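Local coordinates for putative Ribokinase II (Escherichia coli O6, PDB 3IQ0), which probably transfers the gamma-phosphate of ATP to a sugar, as a ribokinase-like member of the pfkB carbohydrate kinase family, at residues B[9-14]-B[38-43]; B[54-59]-B[81-86]; B[132-137]-B[162-167]. All coordinates share one frame; numbering follows the deposited sequence.

Contact 1: residues B[9-14]-B[38-43]; sequences IGEILV and GAPAIF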
ATOM      1  N   ILE B   9       7.301  -7.861  19.081  1.00 22.02           N
ATOM      2  CA  ILE B   9       6.544  -6.675  18.741  1.00 20.80           C
ATOM      3  C   ILE B   9       7.032  -6.171  17.397  1.00 20.53           C
ATOM      4  O   ILE B   9       8.178  -6.405  17.023  1.00 21.77           O
ATOM      5  CB  ILE B   9       6.782  -5.601  19.829  1.00 22.43           C
ATOM      6  CG1 ILE B   9       5.919  -4.366  19.582  1.00 21.63           C
ATOM      7  CG2 ILE B   9       8.258  -5.224  19.856  1.00 22.01           C
ATOM      8  CD1 ILE B   9       5.891  -3.431  20.783  1.00 23.24           C
ATOM      9  N   GLY B  10       6.174  -5.484  16.655  1.00 23.55           N
ATOM     10  CA  GLY B  10       6.635  -4.971  15.381  1.00 25.23           C
ATOM     11  C   GLY B  10       5.646  -4.961  14.242  1.00 24.79           C
ATOM     12  O   GLY B  10       4.431  -4.935  14.438  1.00 28.05           O
ATOM     13  N   GLU B  11       6.189  -5.000  13.035  1.00 23.95           N
ATOM     14  CA  GLU B  11       5.384  -4.950  11.833  1.00 23.91           C
ATOM     15  C   GLU B  11       4.854  -6.290  11.351  1.00 23.22           C
ATOM     16  O   GLU B  11       5.550  -7.303  11.381  1.00 22.38           O
ATOM     17  CB  GLU B  11       6.187  -4.294  10.704  1.00 24.92           C
ATOM     18  CG  GLU B  11       7.410  -5.094  10.231  1.00 26.07           C
ATOM     19  CD  GLU B  11       8.633  -4.943  11.127  1.00 24.81           C
ATOM     20  OE1 GLU B  11       8.501  -4.406  12.246  1.00 26.51           O
ATOM     21  OE2 GLU B  11       9.730  -5.371  10.708  1.00 25.75           O
ATOM     22  N   ILE B  12       3.600  -6.270  10.917  1.00 23.29           N
ATOM     23  CA  ILE B  12       2.932  -7.428  10.350  1.00 22.46           C
ATOM     24  C   ILE B  12       2.437  -6.903   9.007  1.00 24.35           C
ATOM     25  O   ILE B  12       1.763  -5.873   8.948  1.00 26.47           O
ATOM     26  CB  ILE B  12       1.721  -7.869  11.183  1.00 22.91           C
ATOM     27  CG1 ILE B  12       2.185  -8.566  12.462  1.00 21.23           C
ATOM     28  CG2 ILE B  12       0.841  -8.802  10.373  1.00 22.96           C
ATOM     29  CD1 ILE B  12       1.037  -8.996  13.347  1.00 19.04           C
ATOM     30  N   LEU B  13       2.790  -7.586   7.930  1.00 23.04           N
ATOM     31  CA  LEU B  13       2.373  -7.155   6.605  1.00 22.94           C
ATOM     32  C   LEU B  13       2.156  -8.362   5.715  1.00 23.52           C
ATOM     33  O   LEU B  13       2.401  -9.498   6.132  1.00 22.53           O
ATOM     34  CB  LEU B  13       3.444  -6.253   5.981  1.00 23.92           C
ATOM     35  CG  LEU B  13       4.887  -6.771   5.975  1.00 23.72           C
ATOM     36  CD1 LEU B  13       5.550  -6.504   4.641  1.00 23.08           C
ATOM     37  CD2 LEU B  13       5.658  -6.099   7.090  1.00 22.43           C
ATOM     38  N   VAL B  14       1.671  -8.118   4.500  1.00 21.77           N
ATOM     39  CA  VAL B  14       1.474  -9.195   3.544  1.00 21.72           C
ATOM     40  C   VAL B  14       2.459  -8.974   2.409  1.00 22.84           C
ATOM     41  O   VAL B  14       2.844  -7.843   2.113  1.00 22.11           O
ATOM     42  CB  VAL B  14       0.036  -9.239   2.964  1.00 22.49           C
ATOM     43  CG1 VAL B  14      -0.965  -9.564   4.066  1.00 22.19           C
ATOM     44  CG2 VAL B  14      -0.305  -7.917   2.294  1.00 21.45           C
ATOM     45  N   GLY B  38       6.498 -10.193   7.607  1.00 17.51           N
ATOM     46  CA  GLY B  38       6.884  -9.272   8.663  1.00 17.18           C
ATOM     47  C   GLY B  38       7.823  -9.999   9.610  1.00 20.32           C
ATOM     48  O   GLY B  38       7.434 -10.981  10.244  1.00 18.87           O
ATOM     49  N   ALA B  39       9.059  -9.513   9.705  1.00 19.21           N
ATOM     50  CA  ALA B  39      10.075 -10.122  10.553  1.00 18.62           C
ATOM     51  C   ALA B  39       9.546 -10.617  11.900  1.00 18.75           C
ATOM     52  O   ALA B  39       9.708 -11.791  12.235  1.00 18.82           O
ATOM     53  CB  ALA B  39      11.243  -9.139  10.768  1.00 18.56           C
ATOM     54  N   PRO B  40       8.909  -9.737  12.691  1.00 17.44           N
ATOM     55  CA  PRO B  40       8.396 -10.189  13.989  1.00 17.01           C
ATOM     56  C   PRO B  40       7.391 -11.334  13.863  1.00 17.74           C
ATOM     57  O   PRO B  40       7.399 -12.265  14.673  1.00 14.69           O
ATOM     58  CB  PRO B  40       7.753  -8.929  14.570  1.00 19.45           C
ATOM     59  CG  PRO B  40       8.551  -7.816  13.944  1.00 17.18           C
ATOM     60  CD  PRO B  40       8.690  -8.289  12.517  1.00 19.05           C
ATOM     61  N   ALA B  41       6.531 -11.261  12.846  1.00 17.34           N
ATOM     62  CA  ALA B  41       5.516 -12.288  12.628  1.00 16.85           C
ATOM     63  C   ALA B  41       6.133 -13.632  12.255  1.00 17.35           C
ATOM     64  O   ALA B  41       5.697 -14.677  12.736  1.00 18.54           O
ATOM     65  CB  ALA B  41       4.535 -11.842  11.544  1.00 16.29           C
ATOM     66  N   ILE B  42       7.139 -13.610  11.389  1.00 16.46           N
ATOM     67  CA  ILE B  42       7.800 -14.844  10.989  1.00 16.85           C
ATOM     68  C   ILE B  42       8.557 -15.427  12.187  1.00 15.59           C
ATOM     69  O   ILE B  42       8.543 -16.640  12.413  1.00 15.06           O
ATOM     70  CB  ILE B  42       8.766 -14.598   9.813  1.00 14.61           C
ATOM     71  CG1 ILE B  42       8.000 -13.964   8.649  1.00 15.01           C
ATOM     72  CG2 ILE B  42       9.390 -15.913   9.373  1.00 14.56           C
ATOM     73  CD1 ILE B  42       8.878 -13.460   7.536  1.00 16.71           C
ATOM     74  N   PHE B  43       9.210 -14.562  12.955  1.00 15.93           N
ATOM     75  CA  PHE B  43       9.942 -14.998  14.141  1.00 15.61           C
ATOM     76  C   PHE B  43       8.988 -15.735  15.075  1.00 15.81           C
ATOM     77  O   PHE B  43       9.235 -16.876  15.473  1.00 15.08           O
ATOM     78  CB  PHE B  43      10.519 -13.788  14.895  1.00 16.48           C
ATOM     79  CG  PHE B  43      11.080 -14.120  16.263  1.00 16.04           C
ATOM     80  CD1 PHE B  43      12.393 -14.563  16.408  1.00 20.52           C
ATOM     81  CD2 PHE B  43      10.294 -13.983  17.406  1.00 17.26           C
ATOM     82  CE1 PHE B  43      12.920 -14.863  17.667  1.00 17.62           C
ATOM     83  CE2 PHE B  43      10.805 -14.282  18.677  1.00 16.81           C
ATOM     84  CZ  PHE B  43      12.120 -14.721  18.805  1.00 19.35           C
TER
HETATM   85  O   HOH W   1      10.074  -7.092   8.257  1.00 25.63           O

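Contact 2: residues B[54-59]-B[81-86]; sequences CGIISC and RGISVL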
ATOM      1  N   CYS B  54       3.459 -18.327  22.918  1.00 16.94           N
ATOM      2  CA  CYS B  54       3.937 -16.983  22.590  1.00 17.62           C
ATOM      3  C   CYS B  54       2.818 -16.041  22.158  1.00 17.95           C
ATOM      4  O   CYS B  54       1.673 -16.458  21.976  1.00 17.11           O
ATOM      5  CB  CYS B  54       4.949 -17.093  21.460  1.00 16.50           C
ATOM      6  SG  CYS B  54       4.260 -18.013  20.054  1.00 19.80           S
ATOM      7  N   GLY B  55       3.169 -14.768  21.979  1.00 20.10           N
ATOM      8  CA  GLY B  55       2.202 -13.770  21.564  1.00 19.00           C
ATOM      9  C   GLY B  55       2.896 -12.664  20.793  1.00 20.13           C
ATOM     10  O   GLY B  55       4.126 -12.608  20.749  1.00 18.74           O
ATOM     11  N   ILE B  56       2.126 -11.780  20.173  1.00 20.23           N
ATOM     12  CA  ILE B  56       2.730 -10.692  19.418  1.00 19.13           C
ATOM     13  C   ILE B  56       1.915  -9.413  19.536  1.00 19.67           C
ATOM     14  O   ILE B  56       0.687  -9.447  19.548  1.00 19.69           O
ATOM     15  CB  ILE B  56       2.909 -11.078  17.916  1.00 19.20           C
ATOM     16  CG1 ILE B  56       3.631  -9.951  17.169  1.00 20.03           C
ATOM     17  CG2 ILE B  56       1.562 -11.393  17.280  1.00 19.87           C
ATOM     18  CD1 ILE B  56       4.051 -10.310  15.750  1.00 17.48           C
ATOM     19  N   ILE B  57       2.613  -8.288  19.646  1.00 20.42           N
ATOM     20  CA  ILE B  57       1.967  -6.981  19.749  1.00 22.69           C
ATOM     21  C   ILE B  57       2.213  -6.286  18.423  1.00 24.04           C
ATOM     22  O   ILE B  57       3.357  -6.003  18.077  1.00 25.22           O
ATOM     23  CB  ILE B  57       2.586  -6.128  20.882  1.00 22.66           C
ATOM     24  CG1 ILE B  57       2.343  -6.796  22.237  1.00 26.18           C
ATOM     25  CG2 ILE B  57       1.981  -4.736  20.875  1.00 22.35           C
ATOM     26  CD1 ILE B  57       3.035  -6.104  23.393  1.00 25.70           C
ATOM     27  N   SER B  58       1.144  -6.017  17.681  1.00 24.71           N
ATOM     28  CA  SER B  58       1.279  -5.371  16.380  1.00 26.87           C
ATOM     29  C   SER B  58      -0.010  -4.656  15.987  1.00 27.12           C
ATOM     30  O   SER B  58      -0.969  -4.640  16.753  1.00 24.90           O
ATOM     31  CB  SER B  58       1.642  -6.424  15.326  1.00 27.56           C
ATOM     32  OG  SER B  58       1.953  -5.833  14.074  1.00 29.83           O
ATOM     33  N   CYS B  59      -0.018  -4.065  14.793  1.00 27.40           N
ATOM     34  CA  CYS B  59      -1.179  -3.344  14.278  1.00 28.74           C
ATOM     35  C   CYS B  59      -1.435  -3.691  12.822  1.00 26.20           C
ATOM     36  O   CYS B  59      -0.508  -3.710  12.024  1.00 26.98           O
ATOM     37  CB  CYS B  59      -0.960  -1.827  14.360  1.00 29.29           C
ATOM     38  SG  CYS B  59      -1.194  -1.083  15.977  1.00 40.19           S
ATOM     39  N   ARG B  81      -3.997 -11.551  20.851  1.00 28.37           N
ATOM     40  CA  ARG B  81      -4.771 -10.499  21.502  1.00 29.81           C
ATOM     41  C   ARG B  81      -4.076  -9.146  21.411  1.00 29.31           C
ATOM     42  O   ARG B  81      -4.726  -8.101  21.477  1.00 31.35           O
ATOM     43  CB  ARG B  81      -5.027 -10.855  22.968  1.00 31.15           C
ATOM     44  CG  ARG B  81      -5.876 -12.098  23.160  1.00 34.73           C
ATOM     45  CD  ARG B  81      -6.188 -12.298  24.627  1.00 38.62           C
ATOM     46  NE  ARG B  81      -4.973 -12.236  25.428  1.00 42.08           N
ATOM     47  CZ  ARG B  81      -4.426 -13.276  26.047  1.00 44.41           C
ATOM     48  NH1 ARG B  81      -4.992 -14.474  25.967  1.00 46.05           N
ATOM     49  NH2 ARG B  81      -3.305 -13.115  26.737  1.00 45.03           N
ATOM     50  N   GLY B  82      -2.754  -9.172  21.263  1.00 27.13           N
ATOM     51  CA  GLY B  82      -1.994  -7.939  21.161  1.00 25.75           C
ATOM     52  C   GLY B  82      -2.003  -7.352  19.761  1.00 24.66           C
ATOM     53  O   GLY B  82      -1.323  -6.362  19.486  1.00 24.00           O
ATOM     54  N   ILE B  83      -2.766  -7.963  18.866  1.00 23.35           N
ATOM     55  CA  ILE B  83      -2.846  -7.467  17.503  1.00 26.25           C
ATOM     56  C   ILE B  83      -4.060  -6.552  17.372  1.00 27.62           C
ATOM     57  O   ILE B  83      -5.196  -7.022  17.312  1.00 28.40           O
ATOM     58  CB  ILE B  83      -2.963  -8.622  16.481  1.00 27.41           C
ATOM     59  CG1 ILE B  83      -1.686  -9.477  16.506  1.00 26.25           C
ATOM     60  CG2 ILE B  83      -3.182  -8.051  15.080  1.00 27.58           C
ATOM     61  CD1 ILE B  83      -1.673 -10.619  15.489  1.00 26.84           C
ATOM     62  N   SER B  84      -3.812  -5.247  17.337  1.00 27.82           N
ATOM     63  CA  SER B  84      -4.884  -4.261  17.217  1.00 30.39           C
ATOM     64  C   SER B  84      -5.291  -4.056  15.758  1.00 30.32           C
ATOM     65  O   SER B  84      -4.465  -4.161  14.855  1.00 29.60           O
ATOM     66  CB  SER B  84      -4.432  -2.920  17.795  1.00 28.87           C
ATOM     67  OG  SER B  84      -3.975  -3.071  19.126  1.00 34.25           O
ATOM     68  N   VAL B  85      -6.567  -3.759  15.539  1.00 31.67           N
ATOM     69  CA  VAL B  85      -7.076  -3.519  14.194  1.00 33.81           C
ATOM     70  C   VAL B  85      -7.378  -2.022  14.056  1.00 35.13           C
ATOM     71  O   VAL B  85      -8.164  -1.469  14.820  1.00 35.19           O
ATOM     72  CB  VAL B  85      -8.355  -4.347  13.929  1.00 33.91           C
ATOM     73  CG1 VAL B  85      -8.824  -4.147  12.492  1.00 35.69           C
ATOM     74  CG2 VAL B  85      -8.076  -5.820  14.185  1.00 32.50           C
ATOM     75  N   LEU B  86      -6.737  -1.370  13.089  1.00 35.52           N
ATOM     76  CA  LEU B  86      -6.921   0.058  12.874  1.00 35.49           C
ATOM     77  C   LEU B  86      -7.738   0.349  11.620  1.00 37.19           C
ATOM     78  O   LEU B  86      -7.236   0.243  10.502  1.00 36.52           O
ATOM     79  CB  LEU B  86      -5.558   0.738  12.770  1.00 35.37           C
ATOM     80  CG  LEU B  86      -4.569   0.442  13.899  1.00 34.79           C
ATOM     81  CD1 LEU B  86      -3.292   1.224  13.667  1.00 36.84           C
ATOM     82  CD2 LEU B  86      -5.177   0.809  15.243  1.00 36.62           C
TER
HETATM   83  O   HOH W   2      -0.751 -11.017  21.721  1.00 31.03           O

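Contact 3: residues B[132-137]-B[162-167]; sequences THFHIM and GVISFD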
ATOM      1  N   THR B 132       8.273 -13.704  29.940  1.00 26.18           N
ATOM      2  CA  THR B 132       9.594 -13.869  30.536  1.00 27.17           C
ATOM      3  C   THR B 132      10.692 -13.625  29.500  1.00 26.03           C
ATOM      4  O   THR B 132      11.869 -13.498  29.841  1.00 26.38           O
ATOM      5  CB  THR B 132       9.765 -15.299  31.085  1.00 28.85           C
ATOM      6  OG1 THR B 132       9.583 -16.235  30.015  1.00 30.80           O
ATOM      7  CG2 THR B 132       8.741 -15.588  32.180  1.00 27.94           C
ATOM      8  N   HIS B 133      10.299 -13.600  28.230  1.00 24.80           N
ATOM      9  CA  HIS B 133      11.235 -13.373  27.142  1.00 25.28           C
ATOM     10  C   HIS B 133      10.591 -12.473  26.104  1.00 24.33           C
ATOM     11  O   HIS B 133       9.529 -12.783  25.571  1.00 23.88           O
ATOM     12  CB  HIS B 133      11.647 -14.697  26.491  1.00 28.06           C
ATOM     13  CG  HIS B 133      12.595 -15.510  27.319  1.00 30.43           C
ATOM     14  ND1 HIS B 133      12.260 -16.014  28.557  1.00 31.13           N
ATOM     15  CD2 HIS B 133      13.866 -15.909  27.081  1.00 31.34           C
ATOM     16  CE1 HIS B 133      13.284 -16.693  29.046  1.00 31.13           C
ATOM     17  NE2 HIS B 133      14.271 -16.643  28.169  1.00 31.40           N
ATOM     18  N   PHE B 134      11.239 -11.349  25.831  1.00 21.53           N
ATOM     19  CA  PHE B 134      10.730 -10.397  24.860  1.00 20.02           C
ATOM     20  C   PHE B 134      11.776 -10.230  23.776  1.00 21.15           C
ATOM     21  O   PHE B 134      12.946  -9.950  24.061  1.00 21.13           O
ATOM     22  CB  PHE B 134      10.457  -9.048  25.528  1.00 18.95           C
ATOM     23  CG  PHE B 134       9.659  -8.106  24.680  1.00 19.78           C
ATOM     24  CD1 PHE B 134       8.304  -8.320  24.467  1.00 19.64           C
ATOM     25  CD2 PHE B 134      10.260  -6.994  24.099  1.00 20.89           C
ATOM     26  CE1 PHE B 134       7.557  -7.444  23.690  1.00 18.83           C
ATOM     27  CE2 PHE B 134       9.521  -6.108  23.318  1.00 20.90           C
ATOM     28  CZ  PHE B 134       8.167  -6.333  23.113  1.00 20.61           C
ATOM     29  N   HIS B 135      11.349 -10.405  22.531  1.00 19.52           N
ATOM     30  CA  HIS B 135      12.256 -10.298  21.401  1.00 20.31           C
ATOM     31  C   HIS B 135      11.991  -9.059  20.557  1.00 19.72           C
ATOM     32  O   HIS B 135      10.853  -8.760  20.201  1.00 19.16           O
ATOM     33  CB  HIS B 135      12.148 -11.536  20.525  1.00 20.10           C
ATOM     34  CG  HIS B 135      13.064 -11.509  19.347  1.00 21.68           C
ATOM     35  ND1 HIS B 135      14.411 -11.769  19.450  1.00 22.92           N
ATOM     36  CD2 HIS B 135      12.838 -11.184  18.053  1.00 23.42           C
ATOM     37  CE1 HIS B 135      14.977 -11.606  18.267  1.00 25.24           C
ATOM     38  NE2 HIS B 135      14.046 -11.251  17.403  1.00 24.97           N
ATOM     39  N   ILE B 136      13.064  -8.347  20.233  1.00 19.03           N
ATOM     40  CA  ILE B 136      12.963  -7.129  19.443  1.00 20.66           C
ATOM     41  C   ILE B 136      13.662  -7.248  18.092  1.00 19.68           C
ATOM     42  O   ILE B 136      14.788  -7.728  18.010  1.00 20.61           O
ATOM     43  CB  ILE B 136      13.572  -5.931  20.208  1.00 19.48           C
ATOM     44  CG1 ILE B 136      12.734  -5.637  21.452  1.00 21.72           C
ATOM     45  CG2 ILE B 136      13.606  -4.700  19.319  1.00 18.17           C
ATOM     46  CD1 ILE B 136      13.413  -4.687  22.420  1.00 25.47           C
HETATM   47  N   MSE B 137      12.968  -6.820  17.041  1.00 21.63           N
HETATM   48  CA  MSE B 137      13.501  -6.817  15.681  1.00 22.92           C
HETATM   49  C   MSE B 137      13.895  -5.367  15.383  1.00 23.97           C
HETATM   50  O   MSE B 137      13.055  -4.470  15.452  1.00 22.28           O
HETATM   51  CB  MSE B 137      12.432  -7.253  14.673  1.00 26.28           C
HETATM   52  CG  MSE B 137      12.107  -8.728  14.680  1.00 30.82           C
HETATM   53 SE   MSE B 137      13.629  -9.737  14.071  1.00 42.78          SE
HETATM   54  CE  MSE B 137      12.862 -11.512  14.193  1.00 35.92           C
ATOM     55  N   GLY B 162      12.246 -10.373  33.250  1.00 28.73           N
ATOM     56  CA  GLY B 162      12.323 -11.072  31.977  1.00 28.39           C
ATOM     57  C   GLY B 162      13.623 -10.868  31.219  1.00 27.81           C
ATOM     58  O   GLY B 162      14.447 -10.040  31.600  1.00 27.31           O
ATOM     59  N   VAL B 163      13.795 -11.626  30.139  1.00 27.36           N
ATOM     60  CA  VAL B 163      14.993 -11.556  29.305  1.00 27.40           C
ATOM     61  C   VAL B 163      14.692 -10.896  27.962  1.00 27.12           C
ATOM     62  O   VAL B 163      13.649 -11.142  27.353  1.00 29.34           O
ATOM     63  CB  VAL B 163      15.571 -12.969  29.044  1.00 29.40           C
ATOM     64  CG1 VAL B 163      16.766 -12.886  28.101  1.00 29.59           C
ATOM     65  CG2 VAL B 163      15.980 -13.614  30.366  1.00 29.93           C
ATOM     66  N   ILE B 164      15.614 -10.059  27.503  1.00 23.92           N
ATOM     67  CA  ILE B 164      15.457  -9.345  26.242  1.00 22.43           C
ATOM     68  C   ILE B 164      16.412  -9.897  25.171  1.00 21.89           C
ATOM     69  O   ILE B 164      17.609 -10.062  25.416  1.00 20.03           O
ATOM     70  CB  ILE B 164      15.749  -7.824  26.440  1.00 25.68           C
ATOM     71  CG1 ILE B 164      14.846  -7.248  27.540  1.00 25.98           C
ATOM     72  CG2 ILE B 164      15.548  -7.065  25.126  1.00 24.39           C
ATOM     73  CD1 ILE B 164      13.361  -7.240  27.213  1.00 25.62           C
ATOM     74  N   SER B 165      15.877 -10.214  23.993  1.00 20.53           N
ATOM     75  CA  SER B 165      16.696 -10.696  22.884  1.00 19.41           C
ATOM     76  C   SER B 165      16.556  -9.622  21.820  1.00 20.62           C
ATOM     77  O   SER B 165      15.499  -8.998  21.690  1.00 18.01           O
ATOM     78  CB  SER B 165      16.199 -12.056  22.361  1.00 22.26           C
ATOM     79  OG  SER B 165      14.822 -12.017  22.040  1.00 19.74           O
ATOM     80  N   PHE B 166      17.611  -9.405  21.050  1.00 20.57           N
ATOM     81  CA  PHE B 166      17.588  -8.345  20.049  1.00 22.18           C
ATOM     82  C   PHE B 166      18.274  -8.753  18.756  1.00 22.35           C
ATOM     83  O   PHE B 166      19.418  -9.218  18.767  1.00 22.88           O
ATOM     84  CB  PHE B 166      18.259  -7.104  20.659  1.00 23.10           C
ATOM     85  CG  PHE B 166      18.430  -5.946  19.705  1.00 25.63           C
ATOM     86  CD1 PHE B 166      17.434  -5.608  18.795  1.00 24.80           C
ATOM     87  CD2 PHE B 166      19.563  -5.141  19.778  1.00 25.73           C
ATOM     88  CE1 PHE B 166      17.556  -4.478  17.975  1.00 25.58           C
ATOM     89  CE2 PHE B 166      19.697  -4.006  18.963  1.00 25.97           C
ATOM     90  CZ  PHE B 166      18.686  -3.677  18.060  1.00 26.42           C
ATOM     91  N   ASP B 167      17.557  -8.583  17.646  1.00 23.46           N
ATOM     92  CA  ASP B 167      18.060  -8.909  16.319  1.00 22.81           C
ATOM     93  C   ASP B 167      18.129  -7.612  15.509  1.00 23.41           C
ATOM     94  O   ASP B 167      17.108  -7.081  15.077  1.00 22.01           O
ATOM     95  CB  ASP B 167      17.126  -9.898  15.624  1.00 25.69           C
ATOM     96  CG  ASP B 167      17.555 -10.201  14.206  1.00 28.34           C
ATOM     97  OD1 ASP B 167      18.301  -9.397  13.618  1.00 28.94           O
ATOM     98  OD2 ASP B 167      17.128 -11.242  13.671  1.00 32.83           O
TER
HETATM   99  O   HOH W   3      14.093 -12.917  24.401  1.00 31.93           O

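Contact 1: residues B[9-14]-B[38-43]
P40, in the first turn of helix 39-49, presses its ring onto G10 and E11, where the chain passes from the first core strand of the ribokinase fold to strand 13-18 of the small sheet. Proline suits this turn because first-turn N-H groups have no carbonyl four residues back within the helix, so a residue with no N-H costs nothing there. Its CG lies 3.4 Å from I9 O and 3.7 Å from G10 CA, an approach made possible by the bare alpha carbon of G10. E11 crosses the ring at about a right angle: the chain bends at chi2 (-80°), setting its carboxylate carbon CD 3.6 Å from P40 CD. The carboxylate is anchored through OE1 to S140 and OE2 to S139, while OE2 also takes a 3.0 Å bond from a water whose oxygen accepts A39 N. In the ribokinase fold this helix starts at G38, its N-cap residue, with backbone angles suited only to glycine. L13 CD2 rests 3.7 Å from G38 CA. Close by, E11 O and G38 N are buried without polar partners. I12 CG1 meets the small methyl A41 CB at 4.1 Å.

Contact 2: residues B[54-59]-B[81-86]
I56 and I83 meet where strand 83-86, an outermost strand of the main sheet, lies beside strand 54-61, the two being ends of one beta-alpha-beta unit crossed over through helix 64-75. The side chains cross obliquely. I83 places CG1 anti to its own carbonyl carbon (chi1 -64°), which carries CD1 out to I56 CG2 at 3.8 Å. Branched isoleucines suit these positions, since beta-branching is favoured in extended chains and their methyls can fill a buried sheet face. S58 lies on the same face as I83, and its hydroxyl turns to another partner, G10 O, tying strand 54-61 to the chain just after strand 5-9.

On the reverse face C59 and S84 are paired, and here the touching is done largely by sulfur. C59 SG comes within 4.1 Å of S84 CB and 3.9 Å of L86 CD1, with the leucine methyl arriving from two residues farther along. L86 CD1 lies against C59 CB as well, and H122 packs against both C59 and L86.

The strand segments run parallel, their directions only 10° apart, and the backbone holds them in register. S58 uses both its N and its O toward the partner segment, bracketing I83: its N donates to G82 O at 3.1 Å, the donor standing 44° out of that carbonyl plane, and its O accepts S84 N at 3.0 Å. CA-H groups of I57, I83 and C59 add weaker contacts to carbonyl oxygens. G82, closely placed against I56 O, starts the pairing with no side chain to obstruct it. There a water bridges the two segments, donating to I56 O at 3.0 Å and accepting G82 N at 2.8 Å.

Contact 3: residues B[132-137]-B[162-167]
F134, I136, I164 and F166 form the apolar face of two adjacent parallel strands, 131-137 and 163-167, at the middle of the main sheet of this Rossmann-like ribokinase fold. Helix 144-159, which links the strands in a beta-alpha-beta crossover, packs on this face against F134 and I136. F134 offers its CB to I164 CD1 at 3.8 Å, while its ring leads off toward the helix. I136 crosses F166 at a slant, CG2 to CD1 4.0 Å, and the same ring carbon, F166 CD1, sits 3.5 Å from I136 O, so the carbonyl meets the ring edge. Bulky, flat and branched residues suit a face buried by a helix.

Five backbone hydrogen bonds, starting at V163 N to T132 O and ending at D167 N to I136 O, join the strands. The segments cross at -19°, a slight twist.

The other face, with H133, H135, S165 and D167 among V163 and M137, is more polar. Nearest the strand beginnings, V163 CB lies over the H133 ring, 4.1 Å from its centroid, a CH-pi contact. H135 follows, its ring stacked with that of F43. S165 suits its buried place by being small and hydroxylic. With chi1 at 53°, OG stands between backbone N and carbonyl carbon and meets the H135 ring edge, its hydrogen bond to ND1 measuring 2.6 Å. A water also hydrogen-bonds to S165 OG at 2.6 Å.

Beyond H135, D167 sets its CB 3.8 Å from the selenium atom SE of M137, modelled as selenomethionine. The D167 side chain approaches bound ATP to about 4 Å, placing this strand end beside the nucleotide site, and its carboxylate oxygen OD2 forms a salt bridge with K228 NZ.

How the contacts relate
Along the chain the contacts come in series, 1 then 2 then 3, and all reach the nine-stranded main sheet. Strand 5-9, which leads into contact 1, lies between strand 54-61 of contact 2 and strand 131-137 of contact 3, while contact 2 holds one edge of the sheet. Centres of contacts 1 and 2 are about 10 Å apart, those of 1 and 3 about 15 Å, those of 2 and 3 about 16 Å. Contact 1 touches both others: G10 N meets I57 O on one flank, and F43 packs against M137 on the other; contacts 2 and 3 do not touch. Helix 39-49 thus borders the same sheet whose strand 163-167 ends beside bound ATP.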